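Tyrosinase (Burkholderia thailandensis, PDB 5ZRD) catalyses, at a dicopper centre, the oxygen-dependent hydroxylation of monophenols to catechols and their oxidation to o-quinones, and yields catechols efficiently at acidic pH. Local coordinates at residues S420-K425 with A492-D497. Sequence-based numbering, arbitrary orientation.
Sequences SGNSTK and AMPADD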
ATOM      1  N   SER A 420     -14.738  57.586  -6.704  1.00 51.06           N
ATOM      2  CA  SER A 420     -14.134  58.529  -5.728  1.00 52.39           C
ATOM      3  C   SER A 420     -14.921  58.511  -4.402  1.00 44.19           C
ATOM      4  O   SER A 420     -16.142  58.624  -4.401  1.00 38.26           O
ATOM      5  CB  SER A 420     -14.107  59.924  -6.287  1.00 54.60           C
ATOM      6  OG  SER A 420     -15.443  60.404  -6.351  1.00 52.25           O
ATOM      7  N   GLY A 421     -14.196  58.383  -3.290  1.00 44.88           N
ATOM      8  CA  GLY A 421     -14.769  58.287  -1.943  1.00 43.35           C
ATOM      9  C   GLY A 421     -15.140  56.865  -1.554  1.00 43.76           C
ATOM     10  O   GLY A 421     -15.490  56.618  -0.413  1.00 49.04           O
ATOM     11  N   ASN A 422     -15.088  55.921  -2.493  1.00 41.91           N
ATOM     12  CA  ASN A 422     -15.336  54.524  -2.177  1.00 39.39           C
ATOM     13  C   ASN A 422     -13.999  53.869  -1.770  1.00 34.93           C
ATOM     14  O   ASN A 422     -12.938  54.435  -2.012  1.00 35.09           O
ATOM     15  CB  ASN A 422     -16.057  53.847  -3.337  1.00 39.83           C
ATOM     16  CG  ASN A 422     -17.560  53.983  -3.284  1.00 36.55           C
ATOM     17  OD1 ASN A 422     -18.105  54.891  -2.666  1.00 45.05           O
ATOM     18  ND2 ASN A 422     -18.243  53.046  -3.903  1.00 31.74           N
ATOM     19  N   SER A 423     -14.016  52.728  -1.088  1.00 35.33           N
ATOM     20  CA  SER A 423     -12.734  52.171  -0.502  1.00 34.24           C
ATOM     21  C   SER A 423     -11.804  51.627  -1.590  1.00 34.65           C
ATOM     22  O   SER A 423     -12.259  50.936  -2.507  1.00 34.01           O
ATOM     23  CB  SER A 423     -13.017  51.091   0.505  1.00 33.31           C
ATOM     24  OG  SER A 423     -11.807  50.664   1.137  1.00 32.74           O
ATOM     25  N   THR A 424     -10.513  51.888  -1.444  1.00 33.73           N
ATOM     26  CA  THR A 424      -9.500  51.356  -2.323  1.00 36.18           C
ATOM     27  C   THR A 424      -8.874  50.083  -1.732  1.00 41.32           C
ATOM     28  O   THR A 424      -7.873  49.587  -2.278  1.00 38.07           O
ATOM     29  CB  THR A 424      -8.378  52.381  -2.537  1.00 41.01           C
ATOM     30  OG1 THR A 424      -7.703  52.535  -1.287  1.00 36.52           O
ATOM     31  CG2 THR A 424      -8.876  53.716  -3.050  1.00 42.22           C
ATOM     32  N   LYS A 425      -9.444  49.580  -0.624  1.00 37.96           N
ATOM     33  CA  LYS A 425      -8.859  48.487   0.166  1.00 34.32           C
ATOM     34  C   LYS A 425      -9.390  47.126  -0.317  1.00 34.54           C
ATOM     35  O   LYS A 425     -10.340  47.049  -1.132  1.00 31.15           O
ATOM     36  CB  LYS A 425      -9.224  48.627   1.646  1.00 33.25           C
ATOM     37  CG  LYS A 425      -8.605  49.809   2.348  1.00 36.60           C
ATOM     38  CD  LYS A 425      -9.138  50.102   3.741  1.00 43.33           C
ATOM     39  CE  LYS A 425      -8.054  50.660   4.640  1.00 47.02           C
ATOM     40  NZ  LYS A 425      -8.586  51.201   5.912  1.00 53.11           N
ATOM     41  N   ALA A 492     -17.218  48.625  -3.580  1.00 36.50           N
ATOM     42  CA  ALA A 492     -18.635  48.914  -3.563  1.00 40.29           C
ATOM     43  C   ALA A 492     -18.935  49.853  -2.385  1.00 40.05           C
ATOM     44  O   ALA A 492     -19.990  50.424  -2.372  1.00 40.38           O
ATOM     45  CB  ALA A 492     -19.481  47.654  -3.473  1.00 35.90           C
ATOM     46  N   MET A 493     -18.025  50.043  -1.426  1.00 43.69           N
ATOM     47  CA  MET A 493     -18.449  50.779  -0.241  1.00 41.18           C
ATOM     48  C   MET A 493     -17.683  52.092  -0.049  1.00 40.90           C
ATOM     49  O   MET A 493     -16.547  52.274  -0.476  1.00 39.34           O
ATOM     50  CB  MET A 493     -18.457  49.949   1.049  1.00 43.71           C
ATOM     51  CG  MET A 493     -17.280  49.072   1.354  1.00 43.02           C
ATOM     52  SD  MET A 493     -17.722  47.736   2.556  1.00 44.75           S
ATOM     53  CE  MET A 493     -18.471  48.636   3.915  1.00 43.04           C
ATOM     54  N   PRO A 494     -18.378  53.056   0.583  1.00 43.81           N
ATOM     55  CA  PRO A 494     -17.774  54.309   1.012  1.00 40.67           C
ATOM     56  C   PRO A 494     -16.581  54.016   1.927  1.00 36.25           C
ATOM     57  O   PRO A 494     -16.647  53.120   2.764  1.00 31.59           O
ATOM     58  CB  PRO A 494     -18.896  55.032   1.773  1.00 44.57           C
ATOM     59  CG  PRO A 494     -20.155  54.471   1.169  1.00 42.52           C
ATOM     60  CD  PRO A 494     -19.805  53.008   0.996  1.00 41.11           C
ATOM     61  N   ALA A 495     -15.489  54.741   1.720  1.00 37.92           N
ATOM     62  CA  ALA A 495     -14.226  54.400   2.352  1.00 37.24           C
ATOM     63  C   ALA A 495     -14.376  54.416   3.877  1.00 39.12           C
ATOM     64  O   ALA A 495     -13.836  53.550   4.571  1.00 42.56           O
ATOM     65  CB  ALA A 495     -13.168  55.348   1.893  1.00 35.84           C
ATOM     66  N   ASP A 496     -15.117  55.389   4.384  1.00 37.01           N
ATOM     67  CA  ASP A 496     -15.263  55.580   5.799  1.00 36.40           C
ATOM     68  C   ASP A 496     -16.189  54.553   6.426  1.00 35.35           C
ATOM     69  O   ASP A 496     -16.199  54.397   7.629  1.00 39.86           O
ATOM     70  CB  ASP A 496     -15.703  57.009   6.109  1.00 41.71           C
ATOM     71  CG  ASP A 496     -16.978  57.440   5.341  1.00 42.25           C
ATOM     72  OD1 ASP A 496     -16.934  57.600   4.084  1.00 42.77           O
ATOM     73  OD2 ASP A 496     -18.015  57.654   6.005  1.00 41.79           O
ATOM     74  N   ASP A 497     -16.972  53.843   5.630  1.00 36.67           N
ATOM     75  CA  ASP A 497     -17.837  52.787   6.146  1.00 36.09           C
ATOM     76  C   ASP A 497     -17.121  51.446   6.421  1.00 36.87           C
ATOM     77  O   ASP A 497     -17.677  50.585   7.114  1.00 37.37           O
ATOM     78  CB  ASP A 497     -18.977  52.506   5.176  1.00 46.31           C
ATOM     79  CG  ASP A 497     -20.213  53.418   5.362  1.00 49.41           C
ATOM     80  OD1 ASP A 497     -20.297  54.256   6.276  1.00 44.39           O
ATOM     81  OD2 ASP A 497     -21.130  53.228   4.540  1.00 57.23           O
TER
HETATM   82  O   HOH W   1     -16.044  58.794   1.411  1.00 55.69           O
HETATM   83  O   HOH W   2     -11.599  52.202   3.369  1.00 31.86           O
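Asn422 swings its CG back beside its own backbone N (chi1 -87°), laying the flat amide along Ala492, Met493 and Pro494, with CG 3.4 Å from Met493 O and OD1 3.7 Å from Pro494 CA. Asparagine suits the place because its short amide can run along a backbone and still donate from ND2, which hydrogen-bonds to the carbonyl of Ser491. The main chains meet in a single beta bridge between Asn422 and Pro494. Its flanking bonds run from Ala495 N to Gly421 O (2.8 Å) and from Ser423 N to Met493 O (2.6 Å). They follow the pattern of an antiparallel, non-hydrogen-bonded pair, though as an isolated bridge between loops, not a sheet, so Pro494, which lacks an N-H, loses nothing here. Glycine readily adopts the positive phi (86°) of Gly421, whose O also receives a CA-H...O contact from Pro494 and a water shared with Asp496 OD1. Ser423 extends OG anti to its backbone N (chi1 -175°) to accept from Lys425 N at 3.1 Å in an ST turn. Serine's short hydroxyl can reach that N-H and still meet a second water, which joins OG to Ala495 O. Ala495 CB lies 3.5 Å from Gly421 O, a closeness that suits a one-carbon side chain. Met493 and Pro494 both pack on Tyr459 of strand 456-466. The contact joins the loops before strands 426-430 and 502-509, away from the copper site. The direct polar links across it are both main-chain bonds, supplemented by two waters, so the fit probably depends largely on backbone shape.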